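Local coordinates for desmoplakin (Homo sapiens, PDB 3R6N), which probably links desmosomal cell-adhesion complexes to intermediate filaments, its plakin domain supplying a rigid run of spectrin repeats with an inserted SH3 domain, at residues A[122-127]-A[273-278]; A[199-204]-A[267-272]; A[285-290]-A[334-339]. All coordinates share one frame; numbering follows the deposited sequence.

Contact 1. Residues A[122-127]-A[273-278]; sequences SDKNTN and PRNPDY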
ATOM      1  N   SER A 122      -9.298   6.345   0.335  1.00 67.16           N
ATOM      2  CA  SER A 122     -10.441   5.441   0.315  1.00 67.29           C
ATOM      3  C   SER A 122     -10.592   4.797  -1.057  1.00 60.79           C
ATOM      4  O   SER A 122      -9.716   4.920  -1.917  1.00 61.51           O
ATOM      5  CB  SER A 122     -11.723   6.200   0.634  1.00 63.10           C
ATOM      6  OG  SER A 122     -11.993   7.182  -0.351  1.00 69.81           O
ATOM      7  N   ASP A 123     -11.709   4.105  -1.254  1.00 93.60           N
ATOM      8  CA  ASP A 123     -12.013   3.486  -2.538  1.00 93.83           C
ATOM      9  C   ASP A 123     -12.460   4.499  -3.590  1.00 95.55           C
ATOM     10  O   ASP A 123     -12.389   4.227  -4.787  1.00 97.15           O
ATOM     11  CB  ASP A 123     -13.076   2.401  -2.364  1.00 93.45           C
ATOM     12  CG  ASP A 123     -14.399   2.952  -1.857  1.00 94.95           C
ATOM     13  OD1 ASP A 123     -15.461   2.507  -2.349  1.00 95.64           O
ATOM     14  OD2 ASP A 123     -14.379   3.830  -0.965  1.00 96.16           O
ATOM     15  N   LYS A 124     -12.919   5.663  -3.142  1.00 80.84           N
ATOM     16  CA  LYS A 124     -13.348   6.721  -4.051  1.00 82.77           C
ATOM     17  C   LYS A 124     -12.184   7.275  -4.871  1.00 84.74           C
ATOM     18  O   LYS A 124     -12.393   7.887  -5.917  1.00 87.68           O
ATOM     19  CB  LYS A 124     -13.998   7.868  -3.276  1.00 83.51           C
ATOM     20  CG  LYS A 124     -15.211   7.490  -2.442  1.00 84.32           C
ATOM     21  CD  LYS A 124     -15.599   8.657  -1.530  1.00 86.76           C
ATOM     22  CE  LYS A 124     -16.736   8.304  -0.581  1.00 90.13           C
ATOM     23  NZ  LYS A 124     -16.977   9.406   0.402  1.00 92.83           N
ATOM     24  N   ASN A 125     -10.961   7.079  -4.388  1.00 80.46           N
ATOM     25  CA  ASN A 125      -9.779   7.553  -5.104  1.00 83.85           C
ATOM     26  C   ASN A 125      -9.106   6.428  -5.879  1.00 86.44           C
ATOM     27  O   ASN A 125      -8.367   5.626  -5.308  1.00 85.16           O
ATOM     28  CB  ASN A 125      -8.780   8.199  -4.142  1.00 82.83           C
ATOM     29  CG  ASN A 125      -7.563   8.761  -4.857  1.00 87.49           C
ATOM     30  OD1 ASN A 125      -7.669   9.278  -5.970  1.00 92.28           O
ATOM     31  ND2 ASN A 125      -6.398   8.658  -4.223  1.00 87.16           N
ATOM     32  N   THR A 126      -9.365   6.379  -7.182  1.00 94.83           N
ATOM     33  CA  THR A 126      -8.856   5.308  -8.031  1.00 98.89           C
ATOM     34  C   THR A 126      -7.539   5.680  -8.703  1.00105.73           C
ATOM     35  O   THR A 126      -6.859   4.820  -9.270  1.00108.40           O
ATOM     36  CB  THR A 126      -9.876   4.943  -9.131  1.00101.33           C
ATOM     37  OG1 THR A 126     -11.169   5.462  -8.788  1.00 97.11           O
ATOM     38  CG2 THR A 126      -9.959   3.437  -9.301  1.00100.66           C
ATOM     39  N   ASN A 127      -7.182   6.959  -8.634  1.00 94.05           N
ATOM     40  CA  ASN A 127      -6.013   7.463  -9.347  1.00 99.22           C
ATOM     41  C   ASN A 127      -4.673   7.147  -8.688  1.00 98.82           C
ATOM     42  O   ASN A 127      -3.852   8.038  -8.476  1.00100.26           O
ATOM     43  CB  ASN A 127      -6.136   8.966  -9.604  1.00101.30           C
ATOM     44  CG  ASN A 127      -7.000   9.277 -10.801  1.00105.34           C
ATOM     45  OD1 ASN A 127      -7.928  10.081 -10.723  1.00104.44           O
ATOM     46  ND2 ASN A 127      -6.695   8.638 -11.925  1.00110.27           N
ATOM     47  N   PRO A 273     -13.924   1.698   4.921  1.00 64.85           N
ATOM     48  CA  PRO A 273     -13.987   2.261   6.276  1.00 65.22           C
ATOM     49  C   PRO A 273     -13.204   3.564   6.437  1.00 63.88           C
ATOM     50  O   PRO A 273     -13.359   4.248   7.446  1.00 64.22           O
ATOM     51  CB  PRO A 273     -13.373   1.156   7.137  1.00 65.28           C
ATOM     52  CG  PRO A 273     -13.623  -0.095   6.367  1.00 65.32           C
ATOM     53  CD  PRO A 273     -13.466   0.298   4.928  1.00 64.26           C
ATOM     54  N   ARG A 274     -12.382   3.913   5.456  1.00 60.82           N
ATOM     55  CA  ARG A 274     -11.631   5.160   5.524  1.00 59.20           C
ATOM     56  C   ARG A 274     -12.555   6.361   5.396  1.00 60.46           C
ATOM     57  O   ARG A 274     -12.217   7.459   5.845  1.00 59.75           O
ATOM     58  CB  ARG A 274     -10.547   5.211   4.452  1.00 62.76           C
ATOM     59  CG  ARG A 274      -9.564   4.072   4.531  1.00 62.03           C
ATOM     60  CD  ARG A 274      -8.320   4.356   3.720  1.00 62.13           C
ATOM     61  NE  ARG A 274      -7.501   5.395   4.337  1.00 60.98           N
ATOM     62  CZ  ARG A 274      -6.618   5.172   5.304  1.00 59.59           C
ATOM     63  NH1 ARG A 274      -6.436   3.947   5.772  1.00 59.35           N
ATOM     64  NH2 ARG A 274      -5.919   6.179   5.804  1.00 58.60           N
ATOM     65  N   ASN A 275     -13.716   6.146   4.779  1.00 78.88           N
ATOM     66  CA  ASN A 275     -14.726   7.190   4.636  1.00 80.77           C
ATOM     67  C   ASN A 275     -15.534   7.392   5.908  1.00 83.62           C
ATOM     68  O   ASN A 275     -15.942   6.428   6.552  1.00 85.97           O
ATOM     69  CB  ASN A 275     -15.669   6.873   3.481  1.00 82.63           C
ATOM     70  CG  ASN A 275     -14.995   6.998   2.131  1.00 81.37           C
ATOM     71  OD1 ASN A 275     -14.199   7.913   1.905  1.00 80.24           O
ATOM     72  ND2 ASN A 275     -15.309   6.074   1.223  1.00 82.29           N
ATOM     73  N   PRO A 276     -15.784   8.658   6.261  1.00 78.72           N
ATOM     74  CA  PRO A 276     -16.436   9.039   7.517  1.00 82.02           C
ATOM     75  C   PRO A 276     -17.858   8.507   7.611  1.00 85.15           C
ATOM     76  O   PRO A 276     -18.386   8.358   8.711  1.00 86.94           O
ATOM     77  CB  PRO A 276     -16.437  10.573   7.459  1.00 81.72           C
ATOM     78  CG  PRO A 276     -15.404  10.937   6.427  1.00 77.23           C
ATOM     79  CD  PRO A 276     -15.432   9.825   5.436  1.00 76.70           C
ATOM     80  N   ASP A 277     -18.456   8.216   6.461  1.00112.26           N
ATOM     81  CA  ASP A 277     -19.855   7.818   6.377  1.00115.59           C
ATOM     82  C   ASP A 277     -20.095   6.314   6.444  1.00116.25           C
ATOM     83  O   ASP A 277     -21.218   5.876   6.709  1.00119.80           O
ATOM     84  CB  ASP A 277     -20.453   8.299   5.052  1.00116.82           C
ATOM     85  CG  ASP A 277     -19.630   7.867   3.846  1.00114.62           C
ATOM     86  OD1 ASP A 277     -18.735   8.634   3.451  1.00111.18           O
ATOM     87  OD2 ASP A 277     -19.879   6.762   3.333  1.00114.79           O
ATOM     88  N   TYR A 278     -19.051   5.524   6.202  1.00 85.80           N
ATOM     89  CA  TYR A 278     -19.146   4.059   6.210  1.00 85.99           C
ATOM     90  C   TYR A 278     -19.585   3.547   7.581  1.00 88.04           C
ATOM     91  O   TYR A 278     -19.035   3.943   8.602  1.00 87.49           O
ATOM     92  CB  TYR A 278     -17.798   3.442   5.805  1.00 82.96           C
ATOM     93  CG  TYR A 278     -17.670   1.950   6.033  1.00 82.78           C
ATOM     94  CD1 TYR A 278     -17.980   1.040   5.027  1.00 83.01           C
ATOM     95  CD2 TYR A 278     -17.209   1.452   7.248  1.00 82.50           C
ATOM     96  CE1 TYR A 278     -17.851  -0.326   5.233  1.00 82.81           C
ATOM     97  CE2 TYR A 278     -17.076   0.092   7.463  1.00 82.57           C
ATOM     98  CZ  TYR A 278     -17.398  -0.792   6.455  1.00 82.63           C
ATOM     99  OH  TYR A 278     -17.263  -2.143   6.679  1.00 82.68           O
TER

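Contact 2. Residues A[199-204]-A[267-272]; sequences AAYFQF and KIVQLK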
ATOM      1  N   ALA A 199      -3.148  -0.258  -4.877  1.00 76.69           N
ATOM      2  CA  ALA A 199      -2.975  -0.808  -6.211  1.00 82.03           C
ATOM      3  C   ALA A 199      -3.573  -2.207  -6.233  1.00 81.14           C
ATOM      4  O   ALA A 199      -4.464  -2.499  -7.029  1.00 81.79           O
ATOM      5  CB  ALA A 199      -1.507  -0.846  -6.588  1.00 81.23           C
ATOM      6  N   ALA A 200      -3.093  -3.064  -5.337  1.00 73.43           N
ATOM      7  CA  ALA A 200      -3.594  -4.430  -5.230  1.00 71.50           C
ATOM      8  C   ALA A 200      -5.116  -4.469  -5.096  1.00 67.25           C
ATOM      9  O   ALA A 200      -5.794  -5.214  -5.803  1.00 66.63           O
ATOM     10  CB  ALA A 200      -2.935  -5.146  -4.058  1.00 69.75           C
ATOM     11  N   TYR A 201      -5.643  -3.656  -4.184  1.00 71.98           N
ATOM     12  CA  TYR A 201      -7.078  -3.579  -3.939  1.00 67.83           C
ATOM     13  C   TYR A 201      -7.863  -3.395  -5.233  1.00 70.15           C
ATOM     14  O   TYR A 201      -8.873  -4.066  -5.458  1.00 68.56           O
ATOM     15  CB  TYR A 201      -7.379  -2.435  -2.973  1.00 64.93           C
ATOM     16  CG  TYR A 201      -8.844  -2.213  -2.675  1.00 62.46           C
ATOM     17  CD1 TYR A 201      -9.419  -2.706  -1.511  1.00 60.56           C
ATOM     18  CD2 TYR A 201      -9.650  -1.491  -3.545  1.00 63.31           C
ATOM     19  CE1 TYR A 201     -10.758  -2.493  -1.230  1.00 60.20           C
ATOM     20  CE2 TYR A 201     -10.989  -1.276  -3.270  1.00 61.90           C
ATOM     21  CZ  TYR A 201     -11.535  -1.778  -2.114  1.00 60.66           C
ATOM     22  OH  TYR A 201     -12.861  -1.561  -1.839  1.00 61.09           O
ATOM     23  N   PHE A 202      -7.397  -2.492  -6.088  1.00 74.21           N
ATOM     24  CA  PHE A 202      -8.086  -2.239  -7.348  1.00 77.68           C
ATOM     25  C   PHE A 202      -7.784  -3.309  -8.393  1.00 83.26           C
ATOM     26  O   PHE A 202      -8.655  -3.685  -9.179  1.00 84.09           O
ATOM     27  CB  PHE A 202      -7.759  -0.847  -7.889  1.00 81.73           C
ATOM     28  CG  PHE A 202      -8.363   0.270  -7.091  1.00 76.84           C
ATOM     29  CD1 PHE A 202      -7.560   1.150  -6.386  1.00 76.25           C
ATOM     30  CD2 PHE A 202      -9.736   0.435  -7.038  1.00 73.55           C
ATOM     31  CE1 PHE A 202      -8.113   2.175  -5.652  1.00 72.58           C
ATOM     32  CE2 PHE A 202     -10.299   1.462  -6.306  1.00 70.45           C
ATOM     33  CZ  PHE A 202      -9.488   2.333  -5.611  1.00 70.02           C
ATOM     34  N   GLN A 203      -6.550  -3.800  -8.400  1.00102.36           N
ATOM     35  CA  GLN A 203      -6.165  -4.844  -9.337  1.00104.98           C
ATOM     36  C   GLN A 203      -7.034  -6.069  -9.095  1.00102.25           C
ATOM     37  O   GLN A 203      -7.513  -6.704 -10.033  1.00104.28           O
ATOM     38  CB  GLN A 203      -4.686  -5.201  -9.161  1.00105.62           C
ATOM     39  CG  GLN A 203      -4.041  -5.867 -10.373  1.00107.53           C
ATOM     40  CD  GLN A 203      -4.624  -7.233 -10.685  1.00107.50           C
ATOM     41  OE1 GLN A 203      -4.969  -7.998  -9.782  1.00104.31           O
ATOM     42  NE2 GLN A 203      -4.738  -7.548 -11.972  1.00111.30           N
ATOM     43  N   PHE A 204      -7.242  -6.386  -7.823  1.00 92.29           N
ATOM     44  CA  PHE A 204      -7.959  -7.595  -7.437  1.00 89.86           C
ATOM     45  C   PHE A 204      -9.411  -7.596  -7.892  1.00 90.50           C
ATOM     46  O   PHE A 204      -9.875  -8.558  -8.500  1.00 91.38           O
ATOM     47  CB  PHE A 204      -7.891  -7.794  -5.923  1.00 85.79           C
ATOM     48  CG  PHE A 204      -8.787  -8.883  -5.414  1.00 83.78           C
ATOM     49  CD1 PHE A 204      -8.380 -10.205  -5.445  1.00 83.23           C
ATOM     50  CD2 PHE A 204     -10.035  -8.582  -4.894  1.00 81.24           C
ATOM     51  CE1 PHE A 204      -9.203 -11.210  -4.971  1.00 81.68           C
ATOM     52  CE2 PHE A 204     -10.862  -9.580  -4.418  1.00 78.82           C
ATOM     53  CZ  PHE A 204     -10.446 -10.898  -4.457  1.00 79.00           C
ATOM     54  N   LYS A 267      -5.204 -11.188   1.255  1.00 88.92           N
ATOM     55  CA  LYS A 267      -4.236 -10.120   1.478  1.00 88.78           C
ATOM     56  C   LYS A 267      -4.775  -8.735   1.127  1.00 89.76           C
ATOM     57  O   LYS A 267      -4.132  -7.725   1.402  1.00 89.64           O
ATOM     58  CB  LYS A 267      -2.954 -10.390   0.688  1.00 90.15           C
ATOM     59  CG  LYS A 267      -2.210 -11.636   1.132  1.00 89.23           C
ATOM     60  CD  LYS A 267      -0.864 -11.735   0.445  1.00 91.24           C
ATOM     61  CE  LYS A 267      -1.009 -11.584  -1.064  1.00 94.48           C
ATOM     62  NZ  LYS A 267       0.301 -11.686  -1.771  1.00 97.52           N
ATOM     63  N   ILE A 268      -5.954  -8.689   0.522  1.00 68.10           N
ATOM     64  CA  ILE A 268      -6.538  -7.417   0.115  1.00 69.31           C
ATOM     65  C   ILE A 268      -6.965  -6.572   1.307  1.00 67.15           C
ATOM     66  O   ILE A 268      -7.687  -7.031   2.190  1.00 65.79           O
ATOM     67  CB  ILE A 268      -7.729  -7.607  -0.835  1.00 70.24           C
ATOM     68  CG1 ILE A 268      -7.263  -8.270  -2.131  1.00 72.85           C
ATOM     69  CG2 ILE A 268      -8.378  -6.266  -1.136  1.00 70.35           C
ATOM     70  CD1 ILE A 268      -6.169  -7.510  -2.845  1.00 74.73           C
ATOM     71  N   VAL A 269      -6.512  -5.326   1.310  1.00 65.73           N
ATOM     72  CA  VAL A 269      -6.736  -4.402   2.411  1.00 63.77           C
ATOM     73  C   VAL A 269      -8.169  -3.855   2.388  1.00 63.32           C
ATOM     74  O   VAL A 269      -8.934  -4.156   1.473  1.00 64.29           O
ATOM     75  CB  VAL A 269      -5.720  -3.244   2.325  1.00 64.36           C
ATOM     76  CG1 VAL A 269      -6.282  -2.104   1.491  1.00 65.44           C
ATOM     77  CG2 VAL A 269      -5.311  -2.777   3.710  1.00 62.32           C
ATOM     78  N   GLN A 270      -8.534  -3.060   3.394  1.00 72.79           N
ATOM     79  CA  GLN A 270      -9.859  -2.447   3.445  1.00 73.23           C
ATOM     80  C   GLN A 270      -9.805  -0.941   3.225  1.00 73.00           C
ATOM     81  O   GLN A 270      -9.034  -0.238   3.874  1.00 71.98           O
ATOM     82  CB  GLN A 270     -10.540  -2.737   4.777  1.00 73.81           C
ATOM     83  CG  GLN A 270     -10.970  -4.173   4.945  1.00 74.96           C
ATOM     84  CD  GLN A 270     -12.041  -4.337   6.003  1.00 71.79           C
ATOM     85  OE1 GLN A 270     -13.013  -3.581   6.039  1.00 73.63           O
ATOM     86  NE2 GLN A 270     -11.870  -5.330   6.871  1.00 71.04           N
ATOM     87  N   LEU A 271     -10.643  -0.446   2.321  1.00 62.54           N
ATOM     88  CA  LEU A 271     -10.651   0.972   1.971  1.00 64.93           C
ATOM     89  C   LEU A 271     -11.928   1.712   2.375  1.00 63.23           C
ATOM     90  O   LEU A 271     -11.870   2.862   2.800  1.00 62.82           O
ATOM     91  CB  LEU A 271     -10.400   1.149   0.471  1.00 66.83           C
ATOM     92  CG  LEU A 271      -8.958   1.397   0.025  1.00 68.00           C
ATOM     93  CD1 LEU A 271      -7.988   0.539   0.805  1.00 66.79           C
ATOM     94  CD2 LEU A 271      -8.806   1.162  -1.472  1.00 71.60           C
ATOM     95  N   LYS A 272     -13.080   1.068   2.235  1.00 70.61           N
ATOM     96  CA  LYS A 272     -14.344   1.751   2.503  1.00 72.34           C
ATOM     97  C   LYS A 272     -14.410   2.400   3.887  1.00 72.73           C
ATOM     98  O   LYS A 272     -14.893   3.524   4.022  1.00 73.61           O
ATOM     99  CB  LYS A 272     -15.533   0.816   2.288  1.00 74.51           C
ATOM    100  CG  LYS A 272     -15.731   0.417   0.841  1.00 74.68           C
ATOM    101  CD  LYS A 272     -16.982  -0.417   0.663  1.00 76.92           C
ATOM    102  CE  LYS A 272     -17.138  -0.861  -0.777  1.00 77.13           C
ATOM    103  NZ  LYS A 272     -17.271   0.305  -1.695  1.00 77.59           N
TER

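Contact 3. Residues A[285-290]-A[334-339]; sequences ILRALC and IIPPPN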
ATOM      1  N   ILE A 285     -10.505  -2.676  12.752  1.00 68.24           N
ATOM      2  CA  ILE A 285      -9.140  -2.897  13.212  1.00 70.97           C
ATOM      3  C   ILE A 285      -8.129  -2.179  12.321  1.00 64.99           C
ATOM      4  O   ILE A 285      -8.131  -2.352  11.102  1.00 57.84           O
ATOM      5  CB  ILE A 285      -8.786  -4.397  13.214  1.00 68.48           C
ATOM      6  CG1 ILE A 285      -9.904  -5.221  13.860  1.00 75.33           C
ATOM      7  CG2 ILE A 285      -7.447  -4.628  13.898  1.00 68.16           C
ATOM      8  CD1 ILE A 285     -10.347  -4.706  15.201  1.00 76.79           C
ATOM      9  N   LEU A 286      -7.260  -1.381  12.931  1.00 69.33           N
ATOM     10  CA  LEU A 286      -6.241  -0.653  12.189  1.00 64.98           C
ATOM     11  C   LEU A 286      -4.846  -1.197  12.496  1.00 64.74           C
ATOM     12  O   LEU A 286      -4.648  -1.912  13.477  1.00 68.13           O
ATOM     13  CB  LEU A 286      -6.297   0.837  12.540  1.00 64.89           C
ATOM     14  CG  LEU A 286      -7.667   1.513  12.464  1.00 66.67           C
ATOM     15  CD1 LEU A 286      -7.594   2.929  12.996  1.00 67.77           C
ATOM     16  CD2 LEU A 286      -8.195   1.497  11.039  1.00 64.38           C
ATOM     17  N   ARG A 287      -3.882  -0.864  11.643  1.00 75.32           N
ATOM     18  CA  ARG A 287      -2.481  -1.136  11.930  1.00 76.03           C
ATOM     19  C   ARG A 287      -1.671   0.128  11.683  1.00 74.72           C
ATOM     20  O   ARG A 287      -1.906   0.843  10.708  1.00 72.05           O
ATOM     21  CB  ARG A 287      -1.938  -2.289  11.081  1.00 74.71           C
ATOM     22  CG  ARG A 287      -0.505  -2.667  11.431  1.00 75.22           C
ATOM     23  CD  ARG A 287       0.040  -3.811  10.582  1.00 74.08           C
ATOM     24  NE  ARG A 287       0.328  -3.407   9.208  1.00 71.29           N
ATOM     25  CZ  ARG A 287      -0.282  -3.911   8.137  1.00 69.86           C
ATOM     26  NH1 ARG A 287      -1.216  -4.849   8.281  1.00 70.85           N
ATOM     27  NH2 ARG A 287       0.039  -3.483   6.919  1.00 68.39           N
ATOM     28  N   ALA A 288      -0.728   0.413  12.575  1.00 60.00           N
ATOM     29  CA  ALA A 288       0.107   1.599  12.430  1.00 59.48           C
ATOM     30  C   ALA A 288       1.184   1.369  11.379  1.00 57.61           C
ATOM     31  O   ALA A 288       1.892   0.365  11.413  1.00 58.16           O
ATOM     32  CB  ALA A 288       0.724   1.983  13.761  1.00 63.22           C
ATOM     33  N   LEU A 289       1.288   2.295  10.432  1.00 60.77           N
ATOM     34  CA  LEU A 289       2.252   2.168   9.347  1.00 60.71           C
ATOM     35  C   LEU A 289       3.614   2.712   9.770  1.00 64.12           C
ATOM     36  O   LEU A 289       4.640   2.376   9.175  1.00 66.00           O
ATOM     37  CB  LEU A 289       1.755   2.898   8.096  1.00 59.28           C
ATOM     38  CG  LEU A 289       0.473   2.388   7.425  1.00 56.38           C
ATOM     39  CD1 LEU A 289       0.130   3.196   6.169  1.00 55.71           C
ATOM     40  CD2 LEU A 289       0.586   0.907   7.095  1.00 55.82           C
ATOM     41  N   CYS A 290       3.612   3.542  10.807  1.00 65.82           N
ATOM     42  CA  CYS A 290       4.823   4.195  11.285  1.00 69.72           C
ATOM     43  C   CYS A 290       4.626   4.709  12.706  1.00 71.66           C
ATOM     44  O   CYS A 290       3.498   4.909  13.146  1.00 70.45           O
ATOM     45  CB  CYS A 290       5.144   5.374  10.387  1.00 71.43           C
ATOM     46  SG  CYS A 290       3.842   6.610  10.441  1.00 69.64           S
ATOM     47  N   ILE A 334      -3.492   2.093   8.397  1.00 52.79           N
ATOM     48  CA  ILE A 334      -4.101   1.295   7.342  1.00 51.16           C
ATOM     49  C   ILE A 334      -5.136   0.356   7.954  1.00 53.30           C
ATOM     50  O   ILE A 334      -5.187   0.197   9.174  1.00 55.90           O
ATOM     51  CB  ILE A 334      -3.036   0.489   6.566  1.00 50.09           C
ATOM     52  CG1 ILE A 334      -3.564   0.076   5.191  1.00 48.64           C
ATOM     53  CG2 ILE A 334      -2.578  -0.722   7.370  1.00 51.56           C
ATOM     54  CD1 ILE A 334      -2.470  -0.225   4.199  1.00 48.70           C
ATOM     55  N   ILE A 335      -5.969  -0.251   7.113  1.00 60.92           N
ATOM     56  CA  ILE A 335      -6.980  -1.191   7.591  1.00 64.20           C
ATOM     57  C   ILE A 335      -6.722  -2.576   7.006  1.00 63.86           C
ATOM     58  O   ILE A 335      -7.242  -2.918   5.946  1.00 62.87           O
ATOM     59  CB  ILE A 335      -8.409  -0.729   7.231  1.00 65.50           C
ATOM     60  CG1 ILE A 335      -8.568   0.774   7.481  1.00 65.19           C
ATOM     61  CG2 ILE A 335      -9.442  -1.526   8.013  1.00 70.28           C
ATOM     62  CD1 ILE A 335      -9.966   1.301   7.232  1.00 67.27           C
ATOM     63  N   PRO A 336      -5.924  -3.384   7.707  1.00 61.46           N
ATOM     64  CA  PRO A 336      -5.448  -4.665   7.178  1.00 61.39           C
ATOM     65  C   PRO A 336      -6.580  -5.671   6.965  1.00 64.31           C
ATOM     66  O   PRO A 336      -7.665  -5.508   7.537  1.00 66.91           O
ATOM     67  CB  PRO A 336      -4.510  -5.154   8.281  1.00 63.54           C
ATOM     68  CG  PRO A 336      -5.077  -4.564   9.515  1.00 65.69           C
ATOM     69  CD  PRO A 336      -5.547  -3.202   9.117  1.00 62.97           C
ATOM     70  N   PRO A 337      -6.333  -6.700   6.137  1.00 61.58           N
ATOM     71  CA  PRO A 337      -7.278  -7.797   5.912  1.00 65.13           C
ATOM     72  C   PRO A 337      -7.587  -8.510   7.221  1.00 70.32           C
ATOM     73  O   PRO A 337      -6.922  -8.235   8.219  1.00 70.53           O
ATOM     74  CB  PRO A 337      -6.521  -8.722   4.948  1.00 63.77           C
ATOM     75  CG  PRO A 337      -5.102  -8.318   5.046  1.00 60.92           C
ATOM     76  CD  PRO A 337      -5.121  -6.855   5.318  1.00 58.64           C
ATOM     77  N   PRO A 338      -8.574  -9.419   7.219  1.00 77.21           N
ATOM     78  CA  PRO A 338      -9.323  -9.848   6.033  1.00 77.88           C
ATOM     79  C   PRO A 338     -10.421  -8.873   5.613  1.00 77.72           C
ATOM     80  O   PRO A 338     -11.170  -8.373   6.454  1.00 80.34           O
ATOM     81  CB  PRO A 338      -9.939 -11.169   6.486  1.00 84.06           C
ATOM     82  CG  PRO A 338     -10.176 -10.966   7.934  1.00 87.44           C
ATOM     83  CD  PRO A 338      -9.027 -10.125   8.431  1.00 83.06           C
ATOM     84  N   ASN A 339     -10.502  -8.606   4.312  1.00 70.82           N
ATOM     85  CA  ASN A 339     -11.583  -7.807   3.755  1.00 70.87           C
ATOM     86  C   ASN A 339     -12.729  -8.708   3.319  1.00 76.31           C
ATOM     87  O   ASN A 339     -12.617  -9.421   2.325  1.00 75.64           O
ATOM     88  CB  ASN A 339     -11.080  -6.967   2.579  1.00 64.80           C
ATOM     89  CG  ASN A 339     -12.207  -6.288   1.820  1.00 65.01           C
ATOM     90  OD1 ASN A 339     -13.377  -6.381   2.200  1.00 69.74           O
ATOM     91  ND2 ASN A 339     -11.860  -5.593   0.743  1.00 60.84           N
TER

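Contact 1. Residues A[122-127]-A[273-278]
The amide of Asn275 reaches into the loop 122-127 and is met there by three consecutive residues. Ser122 OG lies 3.2 Å from Asn275 OD1, and Ser122 CB also packs against the CB of Arg274 at 4.1 Å. The side chains of Asp123 and Asn275 meet roughly perpendicular, their flat groups turned 52° apart, and Asp123 OD2 stops 3.3 Å from Asn275 ND2. Lys124 and Asn275 run toward each other from opposing sides, and the methylenes of the extended lysine chain pass along the amide. This inner part is the well-packed one: Ser122, Arg274 and Asn275 are all buried, and Asn275 loses the largest area to the contact. Toward solvent the contact thins to one long salt bridge, Lys124 NZ to Asp277 OD1 at 3.6 Å, between two exposed residues. Three of the polar ends have stronger partners beyond the two segments. Ser122 OG bonds to Asp120, Asp123 OD1 pairs with Lys272, and the guanidinium of Arg274 bonds to the carbonyl oxygens of Leu333 and Ser330. The chemistry is thus that of a polar seam between an interhelical loop of the rod and the segment preceding strand 285-288, in which outside partners hold Ser122, Asp123 and Arg274 while the salt bridge across the seam is long.

Contact 2. Residues A[199-204]-A[267-272]
This is a buried, apolar contact between a helix and an irregular loop: residues 199-204 lie within the long helix 167-225, and their partners, residues 267-272, belong to the loop between helix 234-265 and strand 285-288. No hydrogen bond crosses it, and aromatic rings and branched aliphatic side chains do the work. Tyr201 is the central residue. With CG anti to the backbone N (chi1 178°), the torsion sends the ring out from the helix to where Ile268, Val269 and Leu271 surround it. Leu271 CD2 sits over one face in a CH-pi contact, 3.6 Å from the ring centroid and 16° off the normal, as the two side chains run antiparallel past each other. At the ring edge, in plane, the carbonyl oxygen of Val269 lies 3.4 Å from Tyr201 CD1. The same CD1 meets Ile268 CG2 at 3.7 Å, the two side chains being roughly perpendicular.

Ile268 spreads its branches over the helix surface. While CG2 serves Tyr201, CG1 lies over one face of the Phe204 ring, 4.0 Å from its centroid, and CD1 presses on Phe204 CB at 3.5 Å. The same CD1 also approaches Ala200 CB at 4.2 Å. Phe202 takes a smaller share, its CZ only brushing Leu271 CD2.

Other residues close around this apolar strip. Ala342 of helix 340-384 packs on both Ile268 and Phe204, Lys264 and Ser265 at the end of helix 234-265 lie against Phe204, and, from helix 167-225 itself, Phe205 meets the Tyr201 ring edge-to-face. The loop is therefore held against helix 167-225 on its way from helix 234-265 to strand 285-288, with the start of helix 340-384 packed alongside.

Contact 3. Residues A[285-290]-A[334-339]
The backbone N of Arg287 donates to the carbonyl oxygen of Ile334 at 3.0 Å, with an N-H...O angle of 161° and the donor tilted out of the carbonyl plane. A second partner reaches the same oxygen, for Leu286 CA approaches Ile334 O at 3.3 Å in a CA-H...O contact. The return bond, Ile334 N to Arg287 O at 3.1 Å, is straighter (172°) and completes an antiparallel hydrogen-bonded pair. On the face shared by Arg287 and Ile334 the two side chains extend together. Arg287 leaves with CG anti to its N (chi1 -176°) and bends at chi3, which lays one guanidinium face over Ile334 CG2 while NH1 comes to 3.3 Å from Pro336 CB. Leu289 lies crosswise to Ile334, Leu289 CD2 to Ile334 CG2 3.6 Å. Leu286 runs alongside Ile335, Leu286 CD2 to Ile335 CG1 3.6 Å, and is buried against Trp316 and Val318 of strand 315-319. Past the pair the proline run leaves the sheet, and Asn339 caps helix 340-384 through a bond from Leu341 N to its OD1. Pairing of the first strand, 285-288, with the last, 333-334, is characteristic of the SH3 fold.

The three contacts illustrate how an inserted domain can be seated on a helical rod. Contact 2 is the buried, apolar one; contacts 1 and 3 are partly buried, the first polar and reaching solvent, the third built on backbone bonds. Contacts 1 and 2 both hold the connection between helix 234-265 and strand 285-288, to an interhelical loop and to helix 167-225 respectively, and they touch where the Phe202 ring packs on the backbone oxygens of Asp123 and Asn125. Contact 3 instead ties the SH3 domain to itself. It meets contact 2 through Gln270 N and Ile335 O, a probable hydrogen bond, and contact 1 where Pro273 packs on Ile335.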